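Local coordinates for protein probable polyketide synthase 1 (Dictyostelium discoideum, PDB 2H84) that probably makes polyketides, producing only acylpyrones in vitro, with this chain forming the C-terminal type III synthase domain of a larger hybrid enzyme, at residues I37-F41 and N74-F78; K50-F55 and M200-S204; R63-Y69 and V186-F191; N88-K92 and T124-I129; H298-K302 and V325-N331. One frame throughout, in Å; residues are numbered along the deposited sequence.

In the fold
Contacts 1 to 4 lie in the N-terminal half of the thiolase fold and contact 5 in the C-terminal half. Contacts 1 and 2, with centres 12 Å apart, touch through I37 on F55 and S203. A probable hydrogen bond from R63 NH2 to S203 O joins contact 3 to contact 2, and R67 joins it to contact 1 through N74 O. T126 and H190 tie contact 4 to contact 3. Contact 5 meets contact 3 where Y329 packs on R63 and H64. Its H298 side chain lies about 4 Å from that of C157, the predicted active-site cysteine, whereas the side chains of T126 in contact 4 and V201 in contact 2 are about 8 Å and 11 Å from it.

Contact 1: I37-F41 and N74-F78; sequences ISNDF and NSIKF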
# COMPACT_ATOMS: atom_id res chain seq x y z
N ILE A 37 -1.35 19.26 27.20
CA ILE A 37 -2.49 18.48 26.79
C ILE A 37 -3.37 17.94 27.92
O ILE A 37 -4.59 17.87 27.75
CB ILE A 37 -2.12 17.35 25.78
CG1 ILE A 37 -2.41 16.00 26.33
CG2 ILE A 37 -0.74 17.29 25.54
CD1 ILE A 37 -2.48 15.04 25.21
N SER A 38 -2.79 17.62 29.07
CA SER A 38 -3.59 17.12 30.18
C SER A 38 -4.60 18.16 30.67
O SER A 38 -5.78 17.86 30.81
CB SER A 38 -2.71 16.69 31.35
OG SER A 38 -2.15 17.80 32.03
N ASN A 39 -4.13 19.38 30.94
CA ASN A 39 -5.02 20.42 31.42
C ASN A 39 -6.06 20.84 30.38
O ASN A 39 -7.15 21.29 30.73
CB ASN A 39 -4.21 21.65 31.85
CG ASN A 39 -3.31 21.37 33.03
OD1 ASN A 39 -3.77 20.87 34.06
ND2 ASN A 39 -2.03 21.69 32.90
N ASP A 40 -5.73 20.68 29.10
CA ASP A 40 -6.65 21.05 28.02
C ASP A 40 -7.60 19.92 27.63
O ASP A 40 -8.54 20.14 26.86
CB ASP A 40 -5.89 21.47 26.76
CG ASP A 40 -5.06 22.72 26.97
OD1 ASP A 40 -5.51 23.63 27.69
OD2 ASP A 40 -3.96 22.80 26.38
N PHE A 41 -7.37 18.73 28.15
CA PHE A 41 -8.19 17.58 27.80
C PHE A 41 -9.69 17.71 28.10
O PHE A 41 -10.52 17.14 27.39
CB PHE A 41 -7.66 16.32 28.49
CG PHE A 41 -7.84 15.07 27.68
CD1 PHE A 41 -7.00 14.79 26.61
CD2 PHE A 41 -8.87 14.18 27.97
CE1 PHE A 41 -7.17 13.65 25.85
CE2 PHE A 41 -9.05 13.04 27.20
CZ PHE A 41 -8.20 12.77 26.14
N ASN A 74 -2.51 25.16 18.84
CA ASN A 74 -2.65 23.74 18.59
C ASN A 74 -3.29 22.96 19.74
O ASN A 74 -3.30 21.73 19.72
CB ASN A 74 -1.29 23.12 18.30
CG ASN A 74 -0.47 23.94 17.34
OD1 ASN A 74 -0.95 24.35 16.28
ND2 ASN A 74 0.80 24.16 17.68
N SER A 75 -3.80 23.67 20.75
CA SER A 75 -4.41 23.00 21.90
C SER A 75 -5.24 21.84 21.42
O SER A 75 -5.89 21.93 20.38
CB SER A 75 -5.29 23.96 22.68
OG SER A 75 -5.92 23.28 23.75
N ILE A 76 -5.24 20.76 22.19
CA ILE A 76 -5.99 19.56 21.82
C ILE A 76 -7.49 19.79 21.97
O ILE A 76 -8.30 19.08 21.37
CB ILE A 76 -5.56 18.36 22.70
CG1 ILE A 76 -6.09 17.05 22.11
CG2 ILE A 76 -6.08 18.53 24.10
CD1 ILE A 76 -5.46 15.82 22.73
N LYS A 77 -7.87 20.80 22.75
CA LYS A 77 -9.28 21.09 22.96
C LYS A 77 -9.93 21.71 21.74
O LYS A 77 -11.14 21.96 21.74
CB LYS A 77 -9.49 22.02 24.16
CG LYS A 77 -8.97 23.43 23.96
CD LYS A 77 -9.63 24.40 24.92
CE LYS A 77 -8.63 24.99 25.90
NZ LYS A 77 -8.84 26.47 26.08
N PHE A 78 -9.15 21.95 20.70
CA PHE A 78 -9.66 22.54 19.47
C PHE A 78 -9.81 21.48 18.37
O PHE A 78 -10.50 21.71 17.37
CB PHE A 78 -8.73 23.65 19.00
CG PHE A 78 -8.69 24.84 19.91
CD1 PHE A 78 -7.52 25.57 20.06
CD2 PHE A 78 -9.83 25.24 20.62
CE1 PHE A 78 -7.48 26.67 20.90
CE2 PHE A 78 -9.79 26.35 21.47
CZ PHE A 78 -8.61 27.06 21.61
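I76 thrusts its side chain at I37, D40 and F41, joining the loop before helix 84-110 to the C-terminal part of helix 30-40 in the N-terminal half of the thiolase fold. The direction is set by its torsions: CG1 stands opposite the backbone N (chi1 -166°) and CD1 continues the extended line, which brings the methyl to two apolar partners. I76 CD1 meets I37 CD1 at 4.0 Å, and the two branched chains run obliquely to each other. I76 CD1 also lies 4.2 Å from F41 CE1, slanting toward the ring. The second branch, I76 CG2, rests against D40 CB at 4.0 Å. F191 and Y69 pack on I76, and M200 on F41, so this apolar group is continuous with the neighbouring contacts. Beside it the contact turns polar. S75 OG folds back to take a weak bond from K77 N, as in an ST turn, while S75 O is gripped by R67 NH2. D40 brings OD2 to 3.3 Å from S75 OG, and its side chain slants across the bent K77 chain. Their opposite charges stand apart, D40 OD1 being 4.7 Å from K77 NZ, and the lysine makes its nearest approach through CB, K77 CB lying 3.4 Å from D40 O.

Contact 2: K50-F55 and M200-S204; sequences KVKRIF and MVASS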
# COMPACT_ATOMS: atom_id res chain seq x y z
N LYS A 50 -6.26 12.03 35.31
CA LYS A 50 -6.10 10.71 34.73
C LYS A 50 -5.16 10.77 33.52
O LYS A 50 -4.43 9.82 33.24
CB LYS A 50 -7.46 10.16 34.32
CG LYS A 50 -7.43 8.80 33.66
CD LYS A 50 -8.72 8.04 33.93
CE LYS A 50 -9.92 8.91 33.67
NZ LYS A 50 -11.15 8.32 34.20
N VAL A 51 -5.18 11.90 32.81
CA VAL A 51 -4.31 12.07 31.66
C VAL A 51 -2.91 12.31 32.20
O VAL A 51 -1.97 11.62 31.84
CB VAL A 51 -4.73 13.29 30.81
CG1 VAL A 51 -3.81 13.45 29.62
CG2 VAL A 51 -6.15 13.13 30.33
N LYS A 52 -2.80 13.28 33.10
CA LYS A 52 -1.53 13.62 33.72
C LYS A 52 -0.83 12.37 34.22
O LYS A 52 0.39 12.22 34.09
CB LYS A 52 -1.80 14.57 34.89
CG LYS A 52 -0.56 14.95 35.69
CD LYS A 52 -0.93 15.80 36.90
CE LYS A 52 0.29 16.16 37.73
NZ LYS A 52 -0.06 17.06 38.86
N ARG A 53 -1.61 11.45 34.79
CA ARG A 53 -1.08 10.20 35.31
C ARG A 53 -0.45 9.36 34.20
O ARG A 53 0.72 8.97 34.28
CB ARG A 53 -2.22 9.41 35.98
CG ARG A 53 -1.93 8.97 37.40
CD ARG A 53 -1.49 10.14 38.23
NE ARG A 53 -2.60 10.90 38.79
CZ ARG A 53 -2.49 12.16 39.19
NH1 ARG A 53 -1.37 12.82 39.09
NH2 ARG A 53 -3.49 12.79 39.74
N ILE A 54 -1.25 9.10 33.17
CA ILE A 54 -0.82 8.32 32.01
C ILE A 54 0.50 8.83 31.43
O ILE A 54 1.38 8.03 31.11
CB ILE A 54 -1.90 8.36 30.91
CG1 ILE A 54 -3.05 7.44 31.31
CG2 ILE A 54 -1.32 7.96 29.57
CD1 ILE A 54 -4.25 7.54 30.40
N PHE A 55 0.65 10.14 31.31
CA PHE A 55 1.89 10.71 30.79
C PHE A 55 3.04 10.32 31.69
O PHE A 55 4.04 9.77 31.23
CB PHE A 55 1.80 12.23 30.70
CG PHE A 55 1.18 12.73 29.42
CD1 PHE A 55 -0.16 12.50 29.15
CD2 PHE A 55 1.97 13.34 28.45
CE1 PHE A 55 -0.71 12.89 27.94
CE2 PHE A 55 1.42 13.74 27.23
CZ PHE A 55 0.09 13.51 26.97
N MET A 200 -6.42 8.86 25.63
CA MET A 200 -5.43 9.52 26.48
C MET A 200 -4.04 8.91 26.24
O MET A 200 -3.06 9.64 26.06
CB MET A 200 -5.81 9.36 27.95
CG MET A 200 -7.23 9.80 28.28
SD MET A 200 -7.57 10.02 30.05
CE MET A 200 -8.09 8.41 30.51
N VAL A 201 -3.97 7.58 26.23
CA VAL A 201 -2.71 6.87 26.00
C VAL A 201 -2.08 7.29 24.68
O VAL A 201 -0.92 7.71 24.63
CB VAL A 201 -2.91 5.33 25.95
CG1 VAL A 201 -1.56 4.65 25.73
CG2 VAL A 201 -3.58 4.82 27.22
N ALA A 202 -2.87 7.17 23.62
CA ALA A 202 -2.42 7.50 22.28
C ALA A 202 -1.82 8.90 22.25
O ALA A 202 -0.83 9.15 21.57
CB ALA A 202 -3.57 7.39 21.30
N SER A 203 -2.42 9.81 23.00
CA SER A 203 -1.93 11.18 23.04
C SER A 203 -0.66 11.29 23.86
O SER A 203 -0.01 12.33 23.88
CB SER A 203 -2.98 12.13 23.62
OG SER A 203 -3.12 11.96 25.02
N SER A 204 -0.30 10.21 24.56
CA SER A 204 0.90 10.24 25.38
C SER A 204 2.09 9.51 24.76
O SER A 204 3.24 9.81 25.11
CB SER A 204 0.62 9.64 26.76
OG SER A 204 0.58 8.23 26.69
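M200 and I54 interlock where helix 45-56 packs on helix 197-205. The M200 chain runs along the flank of the first helix: its sulfur, SD, lies 3.4 Å from V51 CG2, and the bend at chi3 (-88°) turns the CE methyl against the aliphatic part of K50, about CG and CD. I54 answers as the bump from the other side. Its two branches spread over the hollow between M200, V201 and S204, with I54 CD1 reaching M200 CB at 3.4 Å, almost at right angles to the methionine chain, and I54 CG2 settling 3.5 Å from S204 OG. Next along the helix, the F55 ring turns one face to S204. There S204 CB sits 3.8 Å from the centroid of the F55 ring, nearly on its normal, in a CH-pi contact. The serine hydroxyls suit this apolar seam because both turn back onto their own helix, S203 OG donating to M200 O and S204 OG to V201 O. I37 and F41 flank the seam. The segment axes pass 9.2 Å apart at a crossing angle of -44°, consistent with ridges-into-grooves packing of rows spaced four residues apart.

Contact 3: R63-Y69 and V186-F191; sequences RHLVRDY and VCSLHF
Y69 and F191 both swing their rings to the side opposite their own carbonyl carbon (chi1 -72° and -65°), and the two rings come together where the loop after strand 62-63 meets the loop after strand 178-185 in the N-terminal half of the thiolase fold. S188 instead holds OG between its backbone N and carbonyl carbon, facing V66 and R67. The rings lie nearly parallel but slid apart, centroids 5.0 Å from each other, so little of one covers the other; their nearest atoms are Y69 CE1 and F191 CD2. Sliding lets the phenol run past F191 to the backbone, where Y69 OH donates to S188 O. That oxygen lies at the ring edge, in its plane, and R67 CG lies over one face, toward the rim. R63 brings NH1 to within 3.5 Å of F191 CZ, while NH1 is bonded to F206 O. S188 OG accepts from R67 N at 3.3 Å and is also bonded to D208 OD2, which takes V66 N too. The V66 and V186 side chains cross at about a right angle, V66 CG2 3.8 Å from V186 CG1. The extended R67 chain carries its guanidinium to N74, S75 and E82, and a water relays R67 NH1 to L189 O. S188 is thus held at two points, its carbonyl and its hydroxyl, and the D208 carboxylate probably polarises that hydroxyl, favouring its role as acceptor for R67 N.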
# COMPACT_ATOMS: atom_id res chain seq x y z
N ARG A 63 9.39 13.78 22.42
CA ARG A 63 8.72 13.39 21.19
C ARG A 63 8.81 14.56 20.20
O ARG A 63 8.89 15.72 20.61
CB ARG A 63 7.24 13.07 21.44
CG ARG A 63 6.97 11.68 21.96
CD ARG A 63 5.48 11.40 22.01
NE ARG A 63 4.80 12.23 23.01
CZ ARG A 63 3.50 12.51 22.98
NH1 ARG A 63 2.73 12.05 22.01
NH2 ARG A 63 2.97 13.26 23.93
N HIS A 64 8.81 14.24 18.91
CA HIS A 64 8.85 15.26 17.87
C HIS A 64 7.45 15.28 17.25
O HIS A 64 6.91 14.24 16.86
CB HIS A 64 9.90 14.90 16.83
CG HIS A 64 11.30 14.95 17.36
ND1 HIS A 64 12.12 16.05 17.20
CD2 HIS A 64 12.01 14.05 18.09
CE1 HIS A 64 13.27 15.82 17.81
NE2 HIS A 64 13.23 14.62 18.36
N LEU A 65 6.85 16.46 17.18
CA LEU A 65 5.49 16.56 16.67
C LEU A 65 5.28 17.68 15.67
O LEU A 65 5.69 18.81 15.90
CB LEU A 65 4.53 16.77 17.84
CG LEU A 65 4.69 15.89 19.08
CD1 LEU A 65 3.84 16.45 20.18
CD2 LEU A 65 4.30 14.47 18.76
N VAL A 66 4.62 17.35 14.56
CA VAL A 66 4.32 18.35 13.54
C VAL A 66 3.37 19.32 14.23
O VAL A 66 3.38 20.52 13.94
CB VAL A 66 3.64 17.71 12.31
CG1 VAL A 66 3.10 18.78 11.37
CG2 VAL A 66 4.65 16.85 11.57
N ARG A 67 2.54 18.81 15.14
CA ARG A 67 1.62 19.66 15.89
C ARG A 67 2.06 19.71 17.34
O ARG A 67 1.82 18.78 18.10
CB ARG A 67 0.18 19.14 15.81
CG ARG A 67 -0.81 19.99 16.61
CD ARG A 67 -2.25 19.62 16.31
NE ARG A 67 -3.19 20.37 17.14
CZ ARG A 67 -4.31 20.91 16.68
NH1 ARG A 67 -4.62 20.78 15.40
NH2 ARG A 67 -5.13 21.58 17.48
N ASP A 68 2.71 20.80 17.72
CA ASP A 68 3.20 20.98 19.08
C ASP A 68 2.06 21.45 19.96
O ASP A 68 1.75 22.64 20.02
CB ASP A 68 4.34 22.00 19.08
CG ASP A 68 4.99 22.16 20.45
OD1 ASP A 68 6.03 22.83 20.56
OD2 ASP A 68 4.46 21.62 21.43
N TYR A 69 1.44 20.51 20.66
CA TYR A 69 0.32 20.83 21.52
C TYR A 69 0.61 21.80 22.66
O TYR A 69 -0.32 22.33 23.26
CB TYR A 69 -0.29 19.53 22.05
CG TYR A 69 -1.05 18.77 20.99
CD1 TYR A 69 -0.39 17.98 20.06
CD2 TYR A 69 -2.44 18.90 20.88
CE1 TYR A 69 -1.08 17.34 19.04
CE2 TYR A 69 -3.14 18.26 19.87
CZ TYR A 69 -2.46 17.49 18.96
OH TYR A 69 -3.17 16.88 17.95
N VAL A 186 2.77 10.53 10.50
CA VAL A 186 2.50 11.72 11.30
C VAL A 186 1.23 11.51 12.10
O VAL A 186 0.12 11.61 11.58
CB VAL A 186 2.35 12.98 10.42
CG1 VAL A 186 1.98 14.18 11.28
CG2 VAL A 186 3.65 13.25 9.70
N CYS A 187 1.41 11.22 13.39
CA CYS A 187 0.30 10.95 14.30
C CYS A 187 -0.23 12.13 15.09
O CYS A 187 -1.41 12.18 15.41
CB CYS A 187 0.70 9.88 15.29
SG CYS A 187 1.53 8.48 14.55
N SER A 188 0.65 13.06 15.45
CA SER A 188 0.26 14.22 16.25
C SER A 188 -0.94 14.95 15.69
O SER A 188 -1.70 15.56 16.44
CB SER A 188 1.43 15.19 16.38
OG SER A 188 1.89 15.60 15.11
N LEU A 189 -1.13 14.88 14.37
CA LEU A 189 -2.26 15.54 13.74
C LEU A 189 -3.57 14.92 14.16
O LEU A 189 -4.62 15.56 14.07
CB LEU A 189 -2.14 15.43 12.23
CG LEU A 189 -1.03 16.22 11.57
CD1 LEU A 189 -1.00 15.93 10.07
CD2 LEU A 189 -1.28 17.70 11.83
N HIS A 190 -3.52 13.68 14.64
CA HIS A 190 -4.74 12.97 14.97
C HIS A 190 -5.15 12.77 16.41
O HIS A 190 -6.14 12.07 16.66
CB HIS A 190 -4.72 11.62 14.25
CG HIS A 190 -4.26 11.72 12.82
ND1 HIS A 190 -4.97 12.40 11.86
CD2 HIS A 190 -3.16 11.24 12.21
CE1 HIS A 190 -4.33 12.33 10.71
NE2 HIS A 190 -3.23 11.63 10.89
N PHE A 191 -4.45 13.36 17.37
CA PHE A 191 -4.84 13.18 18.77
C PHE A 191 -6.29 13.55 19.02
O PHE A 191 -6.83 14.46 18.40
CB PHE A 191 -3.95 14.02 19.69
CG PHE A 191 -2.52 13.60 19.70
CD1 PHE A 191 -2.12 12.42 19.08
CD2 PHE A 191 -1.56 14.38 20.33
CE1 PHE A 191 -0.78 12.02 19.09
CE2 PHE A 191 -0.21 14.00 20.35
CZ PHE A 191 0.18 12.82 19.72
O HOH W 1 -4.01 18.65 13.55

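Contact 4: N88-K92 and T124-I129; sequences NNQFK and TSTGII
F91, its CG opposite the backbone N (chi1 177°) to carry the ring to the loop, presents one ring face to the backbone of T126 and G127: G127 CA stands 3.4 Å from the centroid of the F91 ring in a CH-pi contact, and T126 O lies over the same face nearer the rim. At the edge come I129 CG1, 3.7 Å from F91 CE1, and T124 OG1, bonded to T184 O. A side chain on G127 would run into the ring, so the close approach depends on glycine. An alanine in place of F91 is likely to leave a gap against G127 and take away the surface against which I129 rests, freeing this loop to shift. The N88 amide pairs with I128: I128 N donates to N88 OD1 at 3.0 Å, in the carbonyl plane and nearly straight (167°), and N88 ND2 returns a weak bond to I128 O. One water bridges N88 OD1 and T126 O, another I128 O and K92 NZ. K92 slides past I129 in reverse, K92 CG 3.7 Å from I129 CG1, before its amine forms a salt bridge with D247 of the second subunit. T126 OG1 is bonded to V186 N, and I128 packs on L154 of that subunit. Strand 119-124 of the large sheet thus leads into a loop seated on helix 84-110 in the thiolase fold, at the homodimer interface, the T126 side chain about 8 Å from that of C157.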
# COMPACT_ATOMS: atom_id res chain seq x y z
N ASN A 88 -5.62 15.79 6.98
CA ASN A 88 -5.03 15.15 5.81
C ASN A 88 -4.40 16.17 4.88
O ASN A 88 -3.39 15.88 4.24
CB ASN A 88 -6.08 14.35 5.06
CG ASN A 88 -5.47 13.43 4.02
OD1 ASN A 88 -4.71 12.52 4.35
ND2 ASN A 88 -5.79 13.68 2.75
N ASN A 89 -4.99 17.35 4.78
CA ASN A 89 -4.42 18.39 3.93
C ASN A 89 -3.11 18.82 4.58
O ASN A 89 -2.10 19.02 3.89
CB ASN A 89 -5.38 19.57 3.78
CG ASN A 89 -6.24 19.47 2.53
OD1 ASN A 89 -6.21 18.45 1.84
ND2 ASN A 89 -7.00 20.52 2.24
N GLN A 90 -3.12 18.94 5.90
CA GLN A 90 -1.92 19.30 6.65
C GLN A 90 -0.87 18.23 6.43
O GLN A 90 0.29 18.53 6.16
CB GLN A 90 -2.24 19.43 8.15
CG GLN A 90 -1.00 19.46 9.05
CD GLN A 90 -0.16 20.73 8.93
OE1 GLN A 90 0.96 20.80 9.44
NE2 GLN A 90 -0.71 21.74 8.26
N PHE A 91 -1.28 16.97 6.55
CA PHE A 91 -0.40 15.81 6.36
C PHE A 91 0.30 15.93 5.01
O PHE A 91 1.53 15.98 4.93
CB PHE A 91 -1.25 14.53 6.42
CG PHE A 91 -0.48 13.25 6.17
CD1 PHE A 91 -0.49 12.65 4.91
CD2 PHE A 91 0.22 12.62 7.20
CE1 PHE A 91 0.16 11.44 4.69
CE2 PHE A 91 0.86 11.41 6.98
CZ PHE A 91 0.84 10.83 5.73
N LYS A 92 -0.50 15.99 3.95
CA LYS A 92 -0.00 16.13 2.58
C LYS A 92 1.04 17.24 2.49
O LYS A 92 2.06 17.12 1.82
CB LYS A 92 -1.19 16.45 1.66
CG LYS A 92 -1.28 15.58 0.41
CD LYS A 92 -2.67 15.02 0.24
CE LYS A 92 -3.69 16.12 0.00
NZ LYS A 92 -5.07 15.57 -0.12
N THR A 124 3.30 4.29 4.76
CA THR A 124 2.58 5.15 5.70
C THR A 124 1.16 4.67 5.89
O THR A 124 0.65 3.91 5.06
CB THR A 124 2.49 6.61 5.21
OG1 THR A 124 1.89 7.42 6.24
CG2 THR A 124 1.66 6.72 3.94
N SER A 125 0.52 5.09 6.99
CA SER A 125 -0.86 4.73 7.29
C SER A 125 -1.52 5.86 8.07
O SER A 125 -2.64 5.73 8.54
CB SER A 125 -0.92 3.45 8.13
OG SER A 125 -0.24 2.39 7.47
N THR A 126 -0.81 6.97 8.20
CA THR A 126 -1.33 8.13 8.92
C THR A 126 -1.88 9.23 8.02
O THR A 126 -2.22 10.30 8.49
CB THR A 126 -0.26 8.75 9.84
OG1 THR A 126 1.02 8.71 9.20
CG2 THR A 126 -0.19 8.00 11.15
N GLY A 127 -1.99 8.95 6.73
CA GLY A 127 -2.52 9.95 5.81
C GLY A 127 -2.56 9.40 4.40
O GLY A 127 -1.82 8.47 4.09
N ILE A 128 -3.40 9.98 3.55
CA ILE A 128 -3.52 9.52 2.16
C ILE A 128 -3.05 10.56 1.16
O ILE A 128 -3.64 11.63 1.04
CB ILE A 128 -4.98 9.15 1.83
CG1 ILE A 128 -5.51 8.14 2.85
CG2 ILE A 128 -5.08 8.60 0.42
CD1 ILE A 128 -4.71 6.84 2.90
N ILE A 129 -1.98 10.24 0.43
CA ILE A 129 -1.42 11.13 -0.57
C ILE A 129 -1.38 10.45 -1.93
O ILE A 129 -0.73 9.41 -2.10
CB ILE A 129 0.01 11.54 -0.24
CG1 ILE A 129 0.06 12.25 1.10
CG2 ILE A 129 0.55 12.45 -1.32
CD1 ILE A 129 1.45 12.74 1.47
O HOH W 2 -4.35 12.26 7.56
O HOH W 3 -5.95 12.72 -0.55

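Contact 5: H298-K302 and V325-N331; sequences HTGGK and VYHAYGN
H298 and N331 meet beside C157 in what is probably the Cys-His-Asn triad of the chalcone and stilbene synthase family. The imidazole offers its edge to the asparagine amide, H298 CE1 lying 3.8 Å from N331 CG, and the two planes stand 70° apart. Hexaethylene glycol, probably from the crystallisation liquor, lies about 4 Å from the N331 side chain and may mark a pocket. T299, the centre of an inverse gamma turn closed by G300 N to H298 O, binds the two segments together. With its hydroxyl set between backbone N and carbonyl carbon (chi1 58°), T299 OG1 donates to G330 O at 2.8 Å, tilted 28° from the carbonyl plane. T299 CG2 packs 3.4 Å from Y326 CB and reaches V325. G330 has a positive phi at the exit of helix 320-329, a conformation that favours glycine. In the C-terminal half of the thiolase fold this joins that helix to the loop between strand 294-297 and helix 302-311, where G301 is the N-cap. Y326 lies along the loop: T299 O approaches its ring edge, and Y326 CE2 comes 3.5 Å from G301 CA. At the ring's far end, Y326 OH takes a weak, bent bond from K302 N (3.2 Å) and is also bonded to S58 O. A leucine in place of Y326 would probably leave S58 O and K302 N without that partner and open a gap beside the glycine backbone. K302 brings its CB and CG within 3.9 Å of Y326 OH and turns its bent chain away.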
# COMPACT_ATOMS: atom_id res chain seq x y z
N HIS A 298 10.02 -2.60 17.89
CA HIS A 298 9.22 -1.43 17.53
C HIS A 298 8.80 -0.79 18.85
O HIS A 298 8.17 -1.43 19.68
CB HIS A 298 7.98 -1.88 16.75
CG HIS A 298 6.85 -0.91 16.81
ND1 HIS A 298 6.95 0.36 16.30
CD2 HIS A 298 5.61 -1.02 17.34
CE1 HIS A 298 5.81 1.00 16.52
NE2 HIS A 298 4.98 0.18 17.14
N THR A 299 9.17 0.47 19.05
CA THR A 299 8.84 1.17 20.28
C THR A 299 7.36 1.55 20.42
O THR A 299 7.01 2.73 20.45
CB THR A 299 9.68 2.44 20.42
OG1 THR A 299 9.48 3.29 19.29
CG2 THR A 299 11.14 2.08 20.47
N GLY A 300 6.50 0.54 20.51
CA GLY A 300 5.07 0.80 20.62
C GLY A 300 4.57 1.41 21.92
O GLY A 300 3.62 2.21 21.91
N GLY A 301 5.19 1.03 23.04
CA GLY A 301 4.78 1.54 24.33
C GLY A 301 5.52 0.82 25.44
O GLY A 301 6.06 -0.25 25.19
N LYS A 302 5.54 1.38 26.65
CA LYS A 302 6.25 0.75 27.77
C LYS A 302 5.67 -0.61 28.20
O LYS A 302 6.42 -1.55 28.45
CB LYS A 302 6.30 1.70 28.97
CG LYS A 302 4.98 2.35 29.34
CD LYS A 302 4.35 1.71 30.57
CE LYS A 302 3.02 2.40 30.92
NZ LYS A 302 2.00 2.32 29.82
N VAL A 325 15.55 4.75 21.89
CA VAL A 325 14.67 5.27 20.86
C VAL A 325 13.30 5.62 21.44
O VAL A 325 12.78 6.70 21.20
CB VAL A 325 14.46 4.25 19.74
CG1 VAL A 325 13.47 4.78 18.73
CG2 VAL A 325 15.78 3.93 19.09
N TYR A 326 12.73 4.69 22.20
CA TYR A 326 11.42 4.93 22.80
C TYR A 326 11.42 6.12 23.75
O TYR A 326 10.48 6.92 23.75
CB TYR A 326 10.91 3.67 23.51
CG TYR A 326 9.59 3.85 24.24
CD1 TYR A 326 9.55 4.00 25.63
CD2 TYR A 326 8.38 3.92 23.54
CE1 TYR A 326 8.35 4.21 26.31
CE2 TYR A 326 7.16 4.14 24.20
CZ TYR A 326 7.15 4.28 25.59
OH TYR A 326 5.96 4.50 26.25
N HIS A 327 12.48 6.27 24.56
CA HIS A 327 12.54 7.38 25.50
C HIS A 327 12.60 8.74 24.83
O HIS A 327 12.01 9.70 25.32
CB HIS A 327 13.75 7.25 26.43
CG HIS A 327 13.65 6.13 27.42
ND1 HIS A 327 12.48 5.80 28.06
CD2 HIS A 327 14.59 5.28 27.89
CE1 HIS A 327 12.70 4.79 28.89
NE2 HIS A 327 13.97 4.46 28.80
N ALA A 328 13.29 8.81 23.70
CA ALA A 328 13.48 10.06 22.97
C ALA A 328 12.55 10.34 21.78
O ALA A 328 12.58 11.45 21.24
CB ALA A 328 14.92 10.15 22.51
N TYR A 329 11.75 9.37 21.37
CA TYR A 329 10.86 9.58 20.23
C TYR A 329 9.45 9.06 20.44
O TYR A 329 8.50 9.55 19.81
CB TYR A 329 11.44 8.90 18.99
CG TYR A 329 12.77 9.43 18.54
CD1 TYR A 329 12.87 10.68 17.93
CD2 TYR A 329 13.94 8.70 18.76
CE1 TYR A 329 14.10 11.18 17.54
CE2 TYR A 329 15.17 9.19 18.37
CZ TYR A 329 15.25 10.43 17.76
OH TYR A 329 16.47 10.94 17.39
N GLY A 330 9.31 8.06 21.30
CA GLY A 330 8.00 7.47 21.54
C GLY A 330 7.65 6.50 20.43
O GLY A 330 8.52 5.83 19.88
N ASN A 331 6.37 6.44 20.08
CA ASN A 331 5.91 5.54 19.03
C ASN A 331 5.62 6.30 17.73
O ASN A 331 4.65 7.02 17.65
CB ASN A 331 4.66 4.81 19.48
CG ASN A 331 4.17 3.83 18.45
OD1 ASN A 331 3.13 3.20 18.62
ND2 ASN A 331 4.92 3.69 17.36